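Local atomic coordinates of MFP2b (Ascaris suum, PDB entry 2BJR), a protein that probably enhances the polymerisation of major sperm protein that drives amoeboid motility of nematode sperm, and binds a zinc ion. Residues F295-H307 and V356-D368. Residues are numbered along the deposited sequence; the frame is centred on the assembly and turned at random.
Sequences FGAKEWIPVHVDH and VLCRKAKPGCTID
The W300 indole receives K360 over one face: CB of K360 sits 3.5 Å from the centroid of the six-membered ring, almost on its normal, a CH-pi contact. K360 CG is anti to the backbone N (chi1 175°), and the extended chain crosses the indole at about a right angle until its amine shares a water with W300 NE1. K287 adds a cation-pi contact to the same indole. Both nitrogens of the H304 ring donate in its plane: H304 NE2 gives an almost straight bond (176°) to the backbone O of D368, 2.8 Å away, and ND1 one to OD1 of D306 on the syn side of the carboxylate; together they fix the ring's rotation. At the edge of the R359 guanidinium, NH2 makes a salt bridge with D368 OD1 at 3.1 Å, and NE meets a water that links it to P302 O; CB of I367 lies over one face, and NH1 is taken by the carbonyl of T191. On the R359 face of the sheet, I301 CD1 packs against I367 CG1 at 4.1 Å. Separate apolar contacts join V303 CG2 to L357 CD2 at 3.8 Å and P302 CB to V356 CG1. The backbones are joined by I301 N to R359 O, the reciprocal R359 N to I301 O, and V303 N to L357 O (2.9 Å). I301 and R359 thus form an antiparallel hydrogen-bonded pair, P302 and C358 a non-hydrogen-bonded one. Beyond the strand, a type II turn from K362 to C365 reverses the chain and brings D368, the C-terminal residue, back to H304. The arrangement is that of a short antiparallel strand, 300-302, paired with strand 355-361 within an antiparallel sheet in which strand 355-361 also pairs with strands 282-288 and 313-319, well away from the zinc site.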
loop_
_atom_site.group_PDB
_atom_site.type_symbol
_atom_site.label_atom_id
_atom_site.label_comp_id
_atom_site.label_asym_id
_atom_site.label_seq_id
_atom_site.Cartn_x
_atom_site.Cartn_y
_atom_site.Cartn_z
ATOM N N PHE A 295 -10.407 -1.293 21.022
ATOM C CA PHE A 295 -10.790 -0.960 19.632
ATOM C C PHE A 295 -12.283 -1.173 19.335
ATOM O O PHE A 295 -12.830 -0.577 18.384
ATOM C CB PHE A 295 -9.967 -1.799 18.607
ATOM C CG PHE A 295 -9.834 -3.266 18.966
ATOM C CD1 PHE A 295 -10.944 -4.124 18.910
ATOM C CD2 PHE A 295 -8.615 -3.789 19.372
ATOM C CE1 PHE A 295 -10.824 -5.481 19.261
ATOM C CE2 PHE A 295 -8.480 -5.144 19.721
ATOM C CZ PHE A 295 -9.583 -5.987 19.675
ATOM N N GLY A 296 -12.915 -2.058 20.117
ATOM C CA GLY A 296 -14.318 -2.412 19.960
ATOM C C GLY A 296 -15.268 -1.249 20.179
ATOM O O GLY A 296 -16.336 -1.190 19.549
ATOM N N ALA A 297 -14.888 -0.330 21.078
ATOM C CA ALA A 297 -15.627 0.917 21.331
ATOM C C ALA A 297 -15.638 1.846 20.085
ATOM O O ALA A 297 -16.520 2.700 19.924
ATOM C CB ALA A 297 -15.010 1.634 22.537
ATOM N N LYS A 298 -14.662 1.646 19.194
ATOM C CA LYS A 298 -14.460 2.493 18.020
ATOM C C LYS A 298 -14.292 3.980 18.423
ATOM O O LYS A 298 -14.979 4.872 17.922
ATOM C CB LYS A 298 -15.540 2.249 16.948
ATOM C CG LYS A 298 -15.552 0.793 16.412
ATOM C CD LYS A 298 -15.500 0.694 14.866
ATOM C CE LYS A 298 -15.041 -0.706 14.395
ATOM N NZ LYS A 298 -15.338 -1.017 12.944
ATOM N N GLU A 299 -13.343 4.197 19.343
ATOM C CA GLU A 299 -12.760 5.500 19.659
ATOM C C GLU A 299 -11.271 5.490 19.115
ATOM O O GLU A 299 -11.058 5.790 17.938
ATOM C CB GLU A 299 -12.884 5.778 21.171
ATOM C CG GLU A 299 -13.792 4.777 21.941
ATOM C CD GLU A 299 -14.549 5.371 23.145
ATOM O OE1 GLU A 299 -15.681 5.914 22.938
ATOM O OE2 GLU A 299 -14.037 5.258 24.308
ATOM N N TRP A 300 -10.273 5.130 19.922
ATOM C CA TRP A 300 -8.906 4.925 19.403
ATOM C C TRP A 300 -8.779 3.502 18.872
ATOM O O TRP A 300 -9.154 2.523 19.516
ATOM C CB TRP A 300 -7.832 5.225 20.441
ATOM C CG TRP A 300 -7.698 6.666 20.746
ATOM C CD1 TRP A 300 -8.268 7.331 21.789
ATOM C CD2 TRP A 300 -6.953 7.645 20.011
ATOM N NE1 TRP A 300 -7.926 8.658 21.752
ATOM C CE2 TRP A 300 -7.133 8.890 20.663
ATOM C CE3 TRP A 300 -6.173 7.607 18.846
ATOM C CZ2 TRP A 300 -6.547 10.071 20.210
ATOM C CZ3 TRP A 300 -5.601 8.771 18.391
ATOM C CH2 TRP A 300 -5.794 10.004 19.066
ATOM N N ILE A 301 -8.323 3.372 17.643
ATOM C CA ILE A 301 -8.258 2.074 17.018
ATOM C C ILE A 301 -6.791 1.883 16.611
ATOM O O ILE A 301 -6.241 2.760 15.972
ATOM C CB ILE A 301 -9.168 2.039 15.777
ATOM C CG1 ILE A 301 -10.625 2.430 16.133
ATOM C CG2 ILE A 301 -9.199 0.686 15.144
ATOM C CD1 ILE A 301 -11.620 2.145 14.973
ATOM N N PRO A 302 -6.170 0.764 16.921
ATOM C CA PRO A 302 -4.820 0.534 16.385
ATOM C C PRO A 302 -4.787 0.623 14.855
ATOM O O PRO A 302 -5.728 0.248 14.165
ATOM C CB PRO A 302 -4.473 -0.891 16.847
ATOM C CG PRO A 302 -5.351 -1.126 18.038
ATOM C CD PRO A 302 -6.652 -0.384 17.727
ATOM N N VAL A 303 -3.671 1.106 14.324
ATOM C CA VAL A 303 -3.384 1.013 12.911
ATOM C C VAL A 303 -3.140 -0.467 12.689
ATOM O O VAL A 303 -2.439 -1.068 13.469
ATOM C CB VAL A 303 -2.152 1.868 12.557
ATOM C CG1 VAL A 303 -1.608 1.544 11.215
ATOM C CG2 VAL A 303 -2.547 3.315 12.654
ATOM N N HIS A 304 -3.750 -1.074 11.673
ATOM C CA HIS A 304 -3.571 -2.496 11.441
ATOM C C HIS A 304 -3.561 -2.835 9.975
ATOM O O HIS A 304 -4.262 -2.212 9.176
ATOM C CB HIS A 304 -4.678 -3.333 12.114
ATOM C CG HIS A 304 -6.071 -2.943 11.721
ATOM N ND1 HIS A 304 -6.844 -3.689 10.855
ATOM C CD2 HIS A 304 -6.830 -1.884 12.090
ATOM C CE1 HIS A 304 -8.013 -3.081 10.679
ATOM N NE2 HIS A 304 -8.036 -1.992 11.439
ATOM N N VAL A 305 -2.747 -3.816 9.626
ATOM C CA VAL A 305 -2.820 -4.452 8.312
ATOM C C VAL A 305 -3.209 -5.901 8.566
ATOM O O VAL A 305 -2.595 -6.586 9.380
ATOM C CB VAL A 305 -1.494 -4.319 7.557
ATOM C CG1 VAL A 305 -1.498 -5.226 6.320
ATOM C CG2 VAL A 305 -1.280 -2.863 7.120
ATOM N N ASP A 306 -4.233 -6.369 7.861
ATOM C CA ASP A 306 -4.891 -7.612 8.210
ATOM C C ASP A 306 -4.359 -8.806 7.432
ATOM O O ASP A 306 -3.975 -8.712 6.294
ATOM C CB ASP A 306 -6.394 -7.488 8.016
ATOM C CG ASP A 306 -7.022 -6.465 8.928
ATOM O OD1 ASP A 306 -6.346 -5.927 9.843
ATOM O OD2 ASP A 306 -8.213 -6.151 8.803
ATOM N N HIS A 307 -4.316 -9.934 8.106
ATOM C CA HIS A 307 -3.828 -11.170 7.549
ATOM C C HIS A 307 -4.490 -12.323 8.305
ATOM O O HIS A 307 -4.867 -12.194 9.484
ATOM C CB HIS A 307 -2.309 -11.241 7.689
ATOM C CG HIS A 307 -1.710 -12.456 7.076
ATOM N ND1 HIS A 307 -1.344 -12.527 5.744
ATOM C CD2 HIS A 307 -1.433 -13.663 7.606
ATOM C CE1 HIS A 307 -0.848 -13.723 5.496
ATOM N NE2 HIS A 307 -0.903 -14.439 6.601
ATOM N N VAL A 356 1.114 1.402 21.318
ATOM C CA VAL A 356 0.631 0.993 20.000
ATOM C C VAL A 356 0.201 2.220 19.205
ATOM O O VAL A 356 -0.455 3.112 19.739
ATOM C CB VAL A 356 -0.547 -0.006 20.142
ATOM C CG1 VAL A 356 -1.161 -0.363 18.822
ATOM C CG2 VAL A 356 -0.068 -1.210 20.819
ATOM N N LEU A 357 0.534 2.291 17.915
ATOM C CA LEU A 357 0.091 3.431 17.101
ATOM C C LEU A 357 -1.402 3.249 16.830
ATOM O O LEU A 357 -1.813 2.224 16.277
ATOM C CB LEU A 357 0.860 3.519 15.759
ATOM C CG LEU A 357 0.326 4.670 14.878
ATOM C CD1 LEU A 357 0.574 6.029 15.576
ATOM C CD2 LEU A 357 0.906 4.649 13.505
ATOM N N CYS A 358 -2.199 4.213 17.268
ATOM C CA CYS A 358 -3.630 4.227 17.061
ATOM C C CYS A 358 -4.039 5.493 16.345
ATOM O O CYS A 358 -3.233 6.442 16.168
ATOM C CB CYS A 358 -4.372 4.188 18.397
ATOM S SG CYS A 358 -3.995 2.725 19.389
ATOM N N ARG A 359 -5.277 5.451 15.868
ATOM C CA ARG A 359 -5.901 6.590 15.268
ATOM C C ARG A 359 -7.360 6.693 15.728
ATOM O O ARG A 359 -7.989 5.717 16.106
ATOM C CB ARG A 359 -5.852 6.523 13.735
ATOM C CG ARG A 359 -6.422 5.304 13.118
ATOM C CD ARG A 359 -6.377 5.339 11.600
ATOM N NE ARG A 359 -7.075 4.230 10.999
ATOM C CZ ARG A 359 -7.545 4.238 9.764
ATOM N NH1 ARG A 359 -7.299 5.264 8.936
ATOM N NH2 ARG A 359 -8.267 3.227 9.360
ATOM N N LYS A 360 -7.869 7.913 15.648
ATOM C CA LYS A 360 -9.211 8.251 16.123
ATOM C C LYS A 360 -9.859 9.103 15.075
ATOM O O LYS A 360 -9.297 10.129 14.687
ATOM C CB LYS A 360 -9.140 9.084 17.406
ATOM C CG LYS A 360 -10.549 9.568 17.875
ATOM C CD LYS A 360 -10.565 9.929 19.384
ATOM C CE LYS A 360 -12.030 10.304 19.862
ATOM N NZ LYS A 360 -12.268 10.056 21.337
ATOM N N ALA A 361 -11.057 8.720 14.689
ATOM C CA ALA A 361 -11.807 9.456 13.702
ATOM C C ALA A 361 -12.177 10.847 14.231
ATOM O O ALA A 361 -12.566 11.006 15.398
ATOM C CB ALA A 361 -13.057 8.739 13.355
ATOM N N LYS A 362 -12.059 11.812 13.345
ATOM C CA LYS A 362 -12.571 13.156 13.568
ATOM C C LYS A 362 -14.104 13.168 13.469
ATOM O O LYS A 362 -14.735 12.299 12.829
ATOM C CB LYS A 362 -11.983 14.117 12.539
ATOM C CG LYS A 362 -10.520 14.459 12.779
ATOM C CD LYS A 362 -10.005 15.546 11.813
ATOM C CE LYS A 362 -8.505 15.835 11.941
ATOM N NZ LYS A 362 -8.113 16.458 13.268
ATOM N N PRO A 363 -14.732 14.173 14.099
ATOM C CA PRO A 363 -16.191 14.299 13.989
ATOM C C PRO A 363 -16.613 14.344 12.514
ATOM O O PRO A 363 -15.978 15.014 11.701
ATOM C CB PRO A 363 -16.489 15.650 14.680
ATOM C CG PRO A 363 -15.318 15.896 15.595
ATOM C CD PRO A 363 -14.120 15.248 14.906
ATOM N N GLY A 364 -17.656 13.593 12.192
ATOM C CA GLY A 364 -18.166 13.455 10.842
ATOM C C GLY A 364 -17.548 12.354 9.998
ATOM O O GLY A 364 -18.036 12.079 8.895
ATOM N N CYS A 365 -16.497 11.729 10.523
ATOM C CA CYS A 365 -15.732 10.711 9.810
ATOM C C CYS A 365 -15.833 9.359 10.489
ATOM O O CYS A 365 -16.079 9.254 11.686
ATOM C CB CYS A 365 -14.259 11.145 9.732
ATOM S SG CYS A 365 -14.067 12.783 8.985
ATOM N N THR A 366 -15.663 8.311 9.684
ATOM C CA THR A 366 -15.700 6.967 10.151
ATOM C C THR A 366 -14.444 6.228 9.642
ATOM O O THR A 366 -14.097 6.292 8.442
ATOM C CB THR A 366 -16.959 6.308 9.616
ATOM O OG1 THR A 366 -18.138 6.950 10.183
ATOM C CG2 THR A 366 -17.031 4.878 10.100
ATOM N N ILE A 367 -13.772 5.548 10.553
ATOM C CA ILE A 367 -12.617 4.721 10.210
ATOM C C ILE A 367 -12.809 3.306 10.728
ATOM O O ILE A 367 -13.662 3.046 11.555
ATOM C CB ILE A 367 -11.310 5.310 10.755
ATOM C CG1 ILE A 367 -11.308 5.274 12.293
ATOM C CG2 ILE A 367 -11.123 6.738 10.200
ATOM C CD1 ILE A 367 -10.017 5.620 12.961
ATOM N N ASP A 368 -11.995 2.409 10.202
ATOM C CA ASP A 368 -11.851 1.090 10.737
ATOM C C ASP A 368 -10.435 0.871 11.331
ATOM O O ASP A 368 -10.237 -0.298 11.757
ATOM C CB ASP A 368 -12.124 0.072 9.626
ATOM C CG ASP A 368 -10.957 -0.084 8.681
ATOM O OD1 ASP A 368 -10.036 0.760 8.703
ATOM O OD2 ASP A 368 -10.865 -1.046 7.871
HETATM O O HOH W 1 -12.015 -1.824 12.866
HETATM O O HOH W 2 -12.605 6.539 15.886
HETATM O O HOH W 3 -9.614 10.834 22.752
HETATM O O HOH W 4 -7.272 1.725 12.409
#